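Local coordinates for elicitor protein Hrip2 (PDB 5FID) that probably acts as a secreted protein elicitor of the rice blast fungus, triggering defence responses in the host plant, at residues 8-11 and 15-18; 17-22 and 26-31; 50-55 and 60-65; 84-89 and 112-117; 95-98 and 102-105. The protein carries 1 engineered substitution. All coordinates share one frame; numbering follows the deposited sequence.

The five contacts lie in an all-beta chain built from two sheets packed against each other. Interactions 1, 2 and 3 follow one another along the chain. Interactions 1 and 2 share Tyr17 and Val18 of strand 16-22, and interaction 3 holds strand 49-54, its neighbour in the six-stranded sheet; the centres of interactions 1 and 3 are about 10 Å apart. Interaction 1 crosses to the five-stranded sheet, whose far end holds the hairpin of interaction 5. Interaction 4 joins two long loops, and interaction 5 is nested in the chain between them. Interactions 2 and 5, with centres about 22 Å apart, sit on opposite sides of the chain's centre, so the set reaches both sides of the molecule.

Interaction 1: 8-11 and 15-18; sequences VHNN and TVYV
The side-chain amide of Asn10 is a flat plate with Val16 laid over one face. CG2 of Val16 sits almost straight above the amide carbon, 3.6 Å from Asn10 CG, while CG1 of the same valine is displaced along that face, 3.6 Å from Asn10 OD1. The polar ends of the amide are served from elsewhere: OD1 accepts from the backbone N of Cys12, and ND2 donates to the carbonyl O of Asp14. Cys12 and Asp14, both in the short turn that joins the segments, thereby fix the rotation of the plate; ND2 also makes weak bonds to Leu34 O and Gln35 O. The arrangement is that of a beta sandwich: strand 5-10 belongs to the mixed sheet and strand 16-22 to the antiparallel one, so the backbones do not pair, and the CA atoms of Asn10 and Val16 stay 7.1 Å apart. Asn10 bridges part of that gap because its CG lies anti to the backbone N (chi1 179°), which sets the amide against Val16, the two side chains coming from opposite directions. Farther from the turn the meeting is purely apolar and looser, Val8 CG1 standing 4.4 Å from Val18 CG2, with Phe40 of strand 39-43 touching both valines.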
# COMPACT_ATOMS: atom_id res chain seq x y z
N VAL A 8 -14.56 -2.02 -12.95
CA VAL A 8 -13.82 -1.48 -14.07
C VAL A 8 -14.76 -0.77 -15.04
O VAL A 8 -15.58 -1.41 -15.69
CB VAL A 8 -13.03 -2.56 -14.83
CG1 VAL A 8 -12.24 -1.94 -15.98
CG2 VAL A 8 -12.07 -3.28 -13.89
N HIS A 9 -14.64 0.55 -15.13
CA HIS A 9 -15.45 1.32 -16.08
C HIS A 9 -14.69 1.47 -17.39
O HIS A 9 -13.61 2.06 -17.41
CB HIS A 9 -15.73 2.73 -15.57
CG HIS A 9 -16.43 2.79 -14.25
ND1 HIS A 9 -17.71 2.33 -14.06
CD2 HIS A 9 -16.02 3.31 -13.06
CE1 HIS A 9 -18.06 2.54 -12.79
NE2 HIS A 9 -17.06 3.13 -12.17
N ASN A 10 -15.24 0.95 -18.48
CA ASN A 10 -14.61 1.14 -19.79
C ASN A 10 -15.08 2.43 -20.48
O ASN A 10 -16.12 2.44 -21.12
CB ASN A 10 -14.87 -0.06 -20.70
CG ASN A 10 -14.25 0.12 -22.07
OD1 ASN A 10 -13.29 0.88 -22.22
ND2 ASN A 10 -14.79 -0.57 -23.06
N ASN A 11 -14.30 3.50 -20.35
CA ASN A 11 -14.64 4.75 -21.01
C ASN A 11 -13.87 4.92 -22.33
O ASN A 11 -13.89 6.00 -22.93
CB ASN A 11 -14.40 5.94 -20.07
CG ASN A 11 -15.07 7.23 -20.55
OD1 ASN A 11 -16.27 7.26 -20.84
ND2 ASN A 11 -14.28 8.30 -20.63
N THR A 15 -13.81 -1.85 -27.52
CA THR A 15 -14.32 -2.96 -26.73
C THR A 15 -13.15 -3.48 -25.90
O THR A 15 -12.03 -3.62 -26.41
CB THR A 15 -14.86 -4.08 -27.65
OG1 THR A 15 -15.95 -3.57 -28.43
CG2 THR A 15 -15.35 -5.27 -26.84
N VAL A 16 -13.38 -3.74 -24.62
CA VAL A 16 -12.34 -4.34 -23.78
C VAL A 16 -12.84 -5.61 -23.12
O VAL A 16 -14.05 -5.86 -23.06
CB VAL A 16 -11.84 -3.36 -22.70
CG1 VAL A 16 -11.44 -2.04 -23.31
CG2 VAL A 16 -12.90 -3.15 -21.65
N TYR A 17 -11.91 -6.44 -22.64
CA TYR A 17 -12.26 -7.71 -22.03
C TYR A 17 -11.69 -7.76 -20.63
O TYR A 17 -10.54 -7.37 -20.41
CB TYR A 17 -11.74 -8.88 -22.88
CG TYR A 17 -12.31 -8.83 -24.27
CD1 TYR A 17 -13.47 -9.53 -24.59
CD2 TYR A 17 -11.73 -8.05 -25.25
CE1 TYR A 17 -14.01 -9.47 -25.88
CE2 TYR A 17 -12.26 -7.98 -26.53
CZ TYR A 17 -13.40 -8.69 -26.84
OH TYR A 17 -13.92 -8.60 -28.12
N VAL A 18 -12.50 -8.20 -19.67
CA VAL A 18 -12.11 -8.19 -18.27
C VAL A 18 -12.39 -9.56 -17.67
O VAL A 18 -13.42 -10.16 -17.96
CB VAL A 18 -12.91 -7.12 -17.50
CG1 VAL A 18 -12.52 -7.10 -16.02
CG2 VAL A 18 -12.68 -5.74 -18.10

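Interaction 2: 17-22 and 26-31; sequences YVQSFP and SATGPL
Gln19 reaches across to Gly29 and Leu31, CG anti to the backbone N (chi1 -167°) and the chain extended beyond it. This carries NE2 to the carbonyl O of Gly29, 2.8 Å away, and the acceptor lies close to the amide plane of the glutamine; Leu31 CD1 approaches the other end of that amide, 3.7 Å from Gln19 OE1. Ser20 meets the loop through its backbone. Its O receives the N-H of Gly29 at 2.9 Å in a nearly straight bond (168°), and its N reaches Pro30 O through a water that accepts from the one and donates to the other. The hydroxyl of Ser20 is engaged elsewhere, with Ser49 and Glu42. At Phe21 the ring lies beside Thr28, CD2 being 3.5 Å from Thr28 CG2, and also takes part in a cation-pi contact with Lys52 on the next strand. Pro22 ends the strand by pressing its ring on the loop: CG is 3.3 Å from Ala27 O, and a second water donates to both Pro22 O and Ser26 O. The loop therefore follows strand 16-22 antiparallel without forming a regular ladder; one direct backbone bond, an amide side chain and two waters do the joining, which implies a partly hydrated attachment at this side of the sheet.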
# COMPACT_ATOMS: atom_id res chain seq x y z
N TYR A 17 -11.91 -6.44 -22.64
CA TYR A 17 -12.26 -7.71 -22.03
C TYR A 17 -11.69 -7.76 -20.63
O TYR A 17 -10.54 -7.37 -20.41
CB TYR A 17 -11.74 -8.88 -22.88
CG TYR A 17 -12.31 -8.83 -24.27
CD1 TYR A 17 -13.47 -9.53 -24.59
CD2 TYR A 17 -11.73 -8.05 -25.25
CE1 TYR A 17 -14.01 -9.47 -25.88
CE2 TYR A 17 -12.26 -7.98 -26.53
CZ TYR A 17 -13.40 -8.69 -26.84
OH TYR A 17 -13.92 -8.60 -28.12
N VAL A 18 -12.50 -8.20 -19.67
CA VAL A 18 -12.11 -8.19 -18.27
C VAL A 18 -12.39 -9.56 -17.67
O VAL A 18 -13.42 -10.16 -17.96
CB VAL A 18 -12.91 -7.12 -17.50
CG1 VAL A 18 -12.52 -7.10 -16.02
CG2 VAL A 18 -12.68 -5.74 -18.10
N GLN A 19 -11.47 -10.07 -16.85
CA GLN A 19 -11.71 -11.32 -16.14
C GLN A 19 -10.92 -11.38 -14.83
O GLN A 19 -9.75 -10.94 -14.77
CB GLN A 19 -11.39 -12.54 -17.02
CG GLN A 19 -11.91 -13.86 -16.46
CD GLN A 19 -11.70 -15.02 -17.41
OE1 GLN A 19 -10.88 -14.95 -18.33
NE2 GLN A 19 -12.45 -16.11 -17.20
N SER A 20 -11.55 -11.93 -13.80
CA SER A 20 -10.95 -11.98 -12.46
C SER A 20 -10.41 -13.37 -12.14
O SER A 20 -11.07 -14.39 -12.41
CB SER A 20 -11.98 -11.58 -11.40
OG SER A 20 -11.36 -11.43 -10.12
N PHE A 21 -9.21 -13.40 -11.57
CA PHE A 21 -8.50 -14.63 -11.29
C PHE A 21 -8.17 -14.69 -9.81
O PHE A 21 -7.14 -14.15 -9.38
CB PHE A 21 -7.21 -14.67 -12.11
CG PHE A 21 -7.45 -14.71 -13.58
CD1 PHE A 21 -7.80 -13.56 -14.27
CD2 PHE A 21 -7.36 -15.90 -14.28
CE1 PHE A 21 -8.05 -13.59 -15.63
CE2 PHE A 21 -7.60 -15.93 -15.64
CZ PHE A 21 -7.94 -14.78 -16.31
N PRO A 22 -9.05 -15.33 -9.01
CA PRO A 22 -8.94 -15.37 -7.55
C PRO A 22 -7.59 -15.88 -7.07
O PRO A 22 -7.07 -16.86 -7.63
CB PRO A 22 -10.04 -16.35 -7.15
CG PRO A 22 -11.06 -16.25 -8.25
CD PRO A 22 -10.25 -16.04 -9.50
N SER A 26 -9.77 -20.48 -6.80
CA SER A 26 -11.15 -20.80 -7.14
C SER A 26 -11.41 -20.38 -8.58
O SER A 26 -10.59 -19.68 -9.17
CB SER A 26 -12.13 -20.12 -6.19
OG SER A 26 -11.82 -18.75 -6.01
N ALA A 27 -12.54 -20.82 -9.14
CA ALA A 27 -12.84 -20.59 -10.55
C ALA A 27 -12.67 -19.13 -10.94
O ALA A 27 -12.98 -18.22 -10.15
CB ALA A 27 -14.28 -21.03 -10.87
N THR A 28 -12.20 -18.91 -12.16
CA THR A 28 -12.10 -17.57 -12.71
C THR A 28 -13.50 -16.99 -12.81
O THR A 28 -14.49 -17.73 -12.87
CB THR A 28 -11.43 -17.57 -14.09
OG1 THR A 28 -12.18 -18.41 -14.97
CG2 THR A 28 -10.02 -18.12 -14.00
N GLY A 29 -13.59 -15.67 -12.83
CA GLY A 29 -14.88 -15.02 -13.00
C GLY A 29 -15.26 -15.13 -14.46
O GLY A 29 -14.46 -15.58 -15.28
N PRO A 30 -16.48 -14.70 -14.80
CA PRO A 30 -16.88 -14.71 -16.20
C PRO A 30 -15.94 -13.89 -17.07
O PRO A 30 -15.52 -12.80 -16.67
CB PRO A 30 -18.28 -14.06 -16.17
CG PRO A 30 -18.35 -13.33 -14.88
CD PRO A 30 -17.51 -14.12 -13.92
N LEU A 31 -15.58 -14.41 -18.24
CA LEU A 31 -14.86 -13.63 -19.24
C LEU A 31 -15.83 -12.56 -19.71
O LEU A 31 -16.84 -12.87 -20.35
CB LEU A 31 -14.43 -14.52 -20.41
CG LEU A 31 -13.63 -13.86 -21.54
CD1 LEU A 31 -12.54 -12.94 -20.99
CD2 LEU A 31 -13.02 -14.92 -22.45
O HOH W 1 -14.38 -12.02 -14.33
O HOH W 2 -7.87 -18.53 -9.76

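Interaction 3: 50-55 and 60-65; sequences TVKVSK and TSPMFI. Engineered in segment 60-65: Met63 (natural residue Leu).
Val51 and Ile65 exchange two backbone hydrogen bonds, Val51 N to Ile65 O at 2.8 Å and Ile65 N to Val51 O at 2.9 Å, as a hydrogen-bonded antiparallel pair. Val53 and Met63 repeat the pattern two residues nearer the turn, but with less regular geometry: the bond from Met63 N to Val53 O bends to 139° at the hydrogen. Between them Lys52 faces Phe64 as a non-hydrogen-bonded pair, where Phe64 CA comes 3.2 Å from Val51 O in a CA-H...O contact.

Side chains then pack on two faces. On one, Val53 CG2 touches both the methyl CE of Met63, at 4.0 Å, and CD1 of Ile65. Met63 is an engineered residue, present as selenomethionine, and its chain bends at the last torsion (chi3 69°), turning CE back toward the valine. Leu135 of the facing sheet packs on Val53 and Met63, so this is the inward side. On the other face, Phe64 has CG between its backbone N and carbonyl carbon (chi1 84°), with its ring meeting Thr50 CG2 obliquely, 3.8 Å from CD1; Trp84 lies against the same ring. The ring of Pro62 runs alongside the aliphatic part of Lys52, CB to CB 4.0 Å.

Strands 49-54 and 63-69 thus make a beta hairpin in the middle of the six-stranded antiparallel sheet, flanked by strands 16-22 and 75-81, one face turned into the sandwich core.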
# COMPACT_ATOMS: atom_id res chain seq x y z
N THR A 50 -6.73 -11.09 -9.00
CA THR A 50 -6.12 -10.34 -10.09
C THR A 50 -7.15 -10.15 -11.19
O THR A 50 -7.67 -11.12 -11.75
CB THR A 50 -4.91 -11.10 -10.66
OG1 THR A 50 -3.89 -11.18 -9.65
CG2 THR A 50 -4.35 -10.38 -11.88
N VAL A 51 -7.44 -8.89 -11.52
CA VAL A 51 -8.40 -8.62 -12.59
C VAL A 51 -7.64 -8.21 -13.85
O VAL A 51 -7.07 -7.12 -13.89
CB VAL A 51 -9.39 -7.51 -12.18
CG1 VAL A 51 -10.41 -7.28 -13.28
CG2 VAL A 51 -10.13 -7.89 -10.91
N LYS A 52 -7.62 -9.08 -14.86
CA LYS A 52 -6.96 -8.76 -16.12
C LYS A 52 -7.87 -7.90 -16.99
O LYS A 52 -9.08 -8.09 -16.99
CB LYS A 52 -6.59 -10.02 -16.90
CG LYS A 52 -5.66 -10.97 -16.18
CD LYS A 52 -5.34 -12.17 -17.08
CE LYS A 52 -4.39 -13.15 -16.39
NZ LYS A 52 -4.14 -14.33 -17.28
N VAL A 53 -7.27 -6.95 -17.72
CA VAL A 53 -8.00 -6.02 -18.58
C VAL A 53 -7.23 -5.90 -19.88
O VAL A 53 -6.06 -5.52 -19.89
CB VAL A 53 -8.10 -4.62 -17.94
CG1 VAL A 53 -8.94 -3.70 -18.80
CG2 VAL A 53 -8.69 -4.72 -16.53
N SER A 54 -7.87 -6.23 -20.99
CA SER A 54 -7.16 -6.31 -22.26
C SER A 54 -8.08 -5.87 -23.38
O SER A 54 -9.28 -5.72 -23.18
CB SER A 54 -6.68 -7.75 -22.46
OG SER A 54 -6.17 -7.96 -23.76
N LYS A 55 -7.52 -5.62 -24.56
CA LYS A 55 -8.35 -5.32 -25.73
C LYS A 55 -8.60 -6.55 -26.58
O LYS A 55 -9.22 -6.46 -27.64
CB LYS A 55 -7.71 -4.21 -26.57
CG LYS A 55 -7.74 -2.84 -25.93
CD LYS A 55 -7.04 -1.85 -26.83
CE LYS A 55 -6.92 -0.51 -26.16
NZ LYS A 55 -6.15 0.43 -27.01
N THR A 60 -4.43 -11.08 -23.98
CA THR A 60 -3.00 -11.02 -24.27
C THR A 60 -2.40 -9.70 -23.79
O THR A 60 -2.99 -8.64 -24.00
CB THR A 60 -2.72 -11.20 -25.76
OG1 THR A 60 -3.12 -12.52 -26.16
CG2 THR A 60 -1.25 -11.04 -26.05
N SER A 61 -1.24 -9.79 -23.15
CA SER A 61 -0.54 -8.61 -22.62
C SER A 61 -1.47 -7.65 -21.89
O SER A 61 -1.58 -6.48 -22.26
CB SER A 61 0.20 -7.89 -23.74
OG SER A 61 1.17 -8.75 -24.31
N PRO A 62 -2.15 -8.14 -20.83
CA PRO A 62 -3.17 -7.31 -20.19
C PRO A 62 -2.60 -6.39 -19.12
O PRO A 62 -1.54 -6.64 -18.52
CB PRO A 62 -4.04 -8.34 -19.50
CG PRO A 62 -3.03 -9.38 -19.05
CD PRO A 62 -1.97 -9.42 -20.13
N MSE A 63 -3.34 -5.32 -18.85
CA MSE A 63 -3.12 -4.55 -17.66
C MSE A 63 -3.78 -5.37 -16.56
O MSE A 63 -4.55 -6.26 -16.86
CB MSE A 63 -3.82 -3.20 -17.80
CG MSE A 63 -3.39 -2.18 -16.78
SE MSE A 63 -4.66 -0.71 -16.82
CE MSE A 63 -6.26 -1.57 -16.09
N PHE A 64 -3.43 -5.13 -15.30
CA PHE A 64 -4.20 -5.75 -14.22
C PHE A 64 -4.48 -4.86 -13.03
O PHE A 64 -3.77 -3.89 -12.75
CB PHE A 64 -3.68 -7.16 -13.83
CG PHE A 64 -2.53 -7.18 -12.85
CD1 PHE A 64 -2.73 -6.95 -11.49
CD2 PHE A 64 -1.25 -7.53 -13.28
CE1 PHE A 64 -1.67 -7.01 -10.58
CE2 PHE A 64 -0.18 -7.59 -12.37
CZ PHE A 64 -0.39 -7.33 -11.03
N ILE A 65 -5.57 -5.18 -12.34
CA ILE A 65 -5.93 -4.52 -11.10
C ILE A 65 -5.91 -5.61 -10.05
O ILE A 65 -6.64 -6.59 -10.15
CB ILE A 65 -7.35 -3.93 -11.18
CG1 ILE A 65 -7.39 -2.83 -12.25
CG2 ILE A 65 -7.77 -3.38 -9.81
CD1 ILE A 65 -8.65 -2.83 -13.05

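Interaction 4: 84-89 and 112-117; sequences WGNPFA and GCYSRP
Asn86 places its amide nitrogen over a face of the Tyr114 ring, with ND2 just 3.1 Å from Tyr114 CZ. What presents the amide is an Asx turn within a type I beta turn running from Asn86 to Ala89; CG is anti to the backbone N (chi1 -177°), and the side chain curls forward with ND2 directed at the tyrosine. The nitrogen lies at the hydroxyl end of the ring and on its midline, 3.5 Å from both CE1 and CE2. Tyr114 OH is also close, but the angle is too poor for a hydrogen bond. Amide and ring planes are 63° apart, the amide standing steeply on the ring rather than lying flat against it. Two long loops are joined here, one leading from strand 75-81 to strand 93-96 and the other from strand 104-106 to strand 123-126. Both sides reach further into the fold: Phe88 packs on Val53, Met63 and Val93, while Tyr114 rests on Ser82 and Val93, next to Cys113 with its disulfide to Cys106. In the Asx turn, Phe88 N donates to Asn86 OD1 at 2.9 Å, from well above the carbonyl plane (57° out of it).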
# COMPACT_ATOMS: atom_id res chain seq x y z
N TRP A 84 2.34 -6.88 -16.89
CA TRP A 84 2.10 -7.87 -17.95
C TRP A 84 1.70 -7.21 -19.26
O TRP A 84 1.40 -7.90 -20.24
CB TRP A 84 1.00 -8.85 -17.54
CG TRP A 84 1.23 -9.50 -16.19
CD1 TRP A 84 2.42 -9.62 -15.53
CD2 TRP A 84 0.24 -10.11 -15.35
NE1 TRP A 84 2.23 -10.27 -14.33
CE2 TRP A 84 0.91 -10.58 -14.19
CE3 TRP A 84 -1.14 -10.30 -15.46
CZ2 TRP A 84 0.23 -11.24 -13.15
CZ3 TRP A 84 -1.81 -10.96 -14.43
CH2 TRP A 84 -1.12 -11.41 -13.29
N GLY A 85 1.70 -5.88 -19.28
CA GLY A 85 1.29 -5.12 -20.45
C GLY A 85 0.39 -3.95 -20.07
O GLY A 85 0.03 -3.79 -18.92
N ASN A 86 0.05 -3.10 -21.04
CA ASN A 86 -0.92 -2.03 -20.84
C ASN A 86 -1.43 -1.51 -22.17
O ASN A 86 -0.78 -0.67 -22.80
CB ASN A 86 -0.35 -0.86 -20.04
CG ASN A 86 -1.40 0.21 -19.78
OD1 ASN A 86 -2.60 0.01 -20.04
ND2 ASN A 86 -0.97 1.36 -19.26
N PRO A 87 -2.60 -2.00 -22.59
CA PRO A 87 -3.22 -1.63 -23.87
C PRO A 87 -3.66 -0.17 -23.85
O PRO A 87 -3.95 0.39 -24.91
CB PRO A 87 -4.47 -2.52 -23.92
CG PRO A 87 -4.20 -3.64 -22.99
CD PRO A 87 -3.37 -3.04 -21.89
N PHE A 88 -3.69 0.41 -22.65
CA PHE A 88 -4.24 1.75 -22.46
C PHE A 88 -3.17 2.76 -22.10
O PHE A 88 -3.46 3.82 -21.55
CB PHE A 88 -5.32 1.72 -21.37
CG PHE A 88 -6.23 0.53 -21.47
CD1 PHE A 88 -7.29 0.52 -22.37
CD2 PHE A 88 -6.03 -0.58 -20.66
CE1 PHE A 88 -8.13 -0.58 -22.46
CE2 PHE A 88 -6.87 -1.68 -20.76
CZ PHE A 88 -7.92 -1.68 -21.66
N ALA A 89 -1.92 2.44 -22.44
CA ALA A 89 -0.78 3.30 -22.13
C ALA A 89 -0.90 4.73 -22.68
O ALA A 89 -0.41 5.68 -22.07
CB ALA A 89 0.50 2.63 -22.62
N GLY A 112 5.51 5.32 -15.73
CA GLY A 112 6.00 5.11 -14.38
C GLY A 112 4.94 5.27 -13.30
O GLY A 112 5.22 5.03 -12.12
N CYS A 113 3.73 5.68 -13.68
CA CYS A 113 2.65 5.83 -12.70
C CYS A 113 2.12 4.48 -12.23
O CYS A 113 1.67 4.34 -11.08
CB CYS A 113 1.53 6.70 -13.27
SG CYS A 113 -0.01 6.78 -12.30
N TYR A 114 2.19 3.49 -13.11
CA TYR A 114 1.71 2.15 -12.84
C TYR A 114 2.68 1.38 -11.96
O TYR A 114 3.86 1.73 -11.86
CB TYR A 114 1.52 1.39 -14.16
CG TYR A 114 0.51 2.03 -15.08
CD1 TYR A 114 0.87 3.07 -15.92
CD2 TYR A 114 -0.81 1.60 -15.11
CE1 TYR A 114 -0.06 3.67 -16.77
CE2 TYR A 114 -1.74 2.19 -15.94
CZ TYR A 114 -1.36 3.22 -16.77
OH TYR A 114 -2.30 3.80 -17.60
N SER A 115 2.19 0.31 -11.34
CA SER A 115 3.07 -0.63 -10.67
C SER A 115 3.88 -1.34 -11.74
O SER A 115 3.35 -1.78 -12.76
CB SER A 115 2.26 -1.65 -9.87
OG SER A 115 3.12 -2.38 -9.01
N ARG A 116 5.18 -1.44 -11.49
CA ARG A 116 6.13 -1.95 -12.48
C ARG A 116 6.99 -3.04 -11.85
O ARG A 116 7.11 -3.09 -10.63
CB ARG A 116 7.02 -0.80 -12.96
CG ARG A 116 6.26 0.41 -13.49
CD ARG A 116 5.66 0.15 -14.88
NE ARG A 116 6.71 -0.32 -15.78
CZ ARG A 116 6.67 -1.45 -16.47
NH1 ARG A 116 5.60 -2.24 -16.43
NH2 ARG A 116 7.72 -1.78 -17.22
N PRO A 117 7.60 -3.90 -12.69
CA PRO A 117 8.41 -4.99 -12.15
C PRO A 117 9.48 -4.48 -11.20
O PRO A 117 9.71 -5.09 -10.15
CB PRO A 117 9.08 -5.58 -13.39
CG PRO A 117 8.22 -5.18 -14.51
CD PRO A 117 7.59 -3.88 -14.16

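Interaction 5: 95-98 and 102-105; sequences LSPG and QDFN
Leu95 and Phe104 form a hydrogen-bonded antiparallel pair: Leu95 N donates to Phe104 O and Phe104 N to Leu95 O, each at 2.9 Å, the second almost straight at 174°.

Polar side chains add a second tie nearer the turn. The hydroxyl of Ser96, with OG anti to the backbone N (chi1 170°), gives its proton to Asp103 OD2 at 2.9 Å, coming from above the carboxylate plane. The same oxygen accepts from the N of Gly98, 3.0 Å away, in an ST turn, so two bonds grip the hydroxyl. The other carboxylate oxygen, Asp103 OD1, lies 3.0 Å from Pro97 CD.

Apolar contact comes from Leu95 and Phe104, which run side by side; Leu95 CD2 approaches the ring obliquely, 3.9 Å from Phe104 CD2.

The hairpin of strands 93-96 and 104-106 lies at one end of the five-stranded sheet within this chain, strand 93-96 being bonded on its other side to strand 131-135 through Ser96 and Glu132. Leu95 and Phe104 both pack on Leu80 of the facing sheet, while Gln102 makes backbone hydrogen bonds to the second subunit, packs on Lys121 of that subunit and bonds weakly to its Tyr123.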
# COMPACT_ATOMS: atom_id res chain seq x y z
N LEU A 95 -7.37 4.51 -10.74
CA LEU A 95 -7.84 3.44 -9.86
C LEU A 95 -7.95 4.06 -8.48
O LEU A 95 -6.97 4.56 -7.94
CB LEU A 95 -6.85 2.27 -9.84
CG LEU A 95 -7.23 1.12 -8.89
CD1 LEU A 95 -8.41 0.34 -9.45
CD2 LEU A 95 -6.05 0.18 -8.65
N SER A 96 -9.16 4.05 -7.92
CA SER A 96 -9.39 4.73 -6.65
C SER A 96 -10.17 3.84 -5.69
O SER A 96 -11.08 3.13 -6.10
CB SER A 96 -10.17 6.01 -6.91
OG SER A 96 -10.62 6.59 -5.70
N PRO A 97 -9.83 3.90 -4.39
CA PRO A 97 -10.60 3.15 -3.39
C PRO A 97 -11.68 4.03 -2.77
O PRO A 97 -12.27 3.64 -1.77
CB PRO A 97 -9.56 2.84 -2.32
CG PRO A 97 -8.71 4.10 -2.33
CD PRO A 97 -8.63 4.51 -3.79
N GLY A 98 -11.94 5.19 -3.36
CA GLY A 98 -12.82 6.16 -2.75
C GLY A 98 -12.00 7.21 -2.02
O GLY A 98 -10.77 7.26 -2.16
N GLN A 102 -4.49 7.15 -0.86
CA GLN A 102 -3.72 7.36 -2.08
C GLN A 102 -4.33 6.59 -3.26
O GLN A 102 -4.71 5.42 -3.12
CB GLN A 102 -2.24 6.97 -1.88
CG GLN A 102 -1.30 7.53 -2.95
CD GLN A 102 0.11 7.81 -2.45
OE1 GLN A 102 0.36 7.84 -1.24
NE2 GLN A 102 1.04 8.03 -3.37
N ASP A 103 -4.43 7.27 -4.41
CA ASP A 103 -5.05 6.72 -5.61
C ASP A 103 -4.00 6.54 -6.70
O ASP A 103 -2.85 6.96 -6.55
CB ASP A 103 -6.12 7.68 -6.17
CG ASP A 103 -7.37 7.75 -5.31
OD1 ASP A 103 -7.37 7.19 -4.20
OD2 ASP A 103 -8.36 8.39 -5.74
N PHE A 104 -4.43 5.95 -7.81
CA PHE A 104 -3.67 6.02 -9.06
C PHE A 104 -4.42 6.98 -9.97
O PHE A 104 -5.63 6.81 -10.20
CB PHE A 104 -3.63 4.66 -9.74
CG PHE A 104 -2.74 3.65 -9.08
CD1 PHE A 104 -1.43 3.46 -9.52
CD2 PHE A 104 -3.21 2.85 -8.05
CE1 PHE A 104 -0.61 2.51 -8.93
CE2 PHE A 104 -2.39 1.90 -7.46
CZ PHE A 104 -1.09 1.73 -7.90
N ASN A 105 -3.73 7.97 -10.50
CA ASN A 105 -4.29 8.76 -11.59
C ASN A 105 -3.20 8.87 -12.64
O ASN A 105 -2.36 9.77 -12.60
CB ASN A 105 -4.76 10.13 -11.11
CG ASN A 105 -5.29 10.99 -12.25
OD1 ASN A 105 -5.48 10.52 -13.37
ND2 ASN A 105 -5.54 12.27 -11.96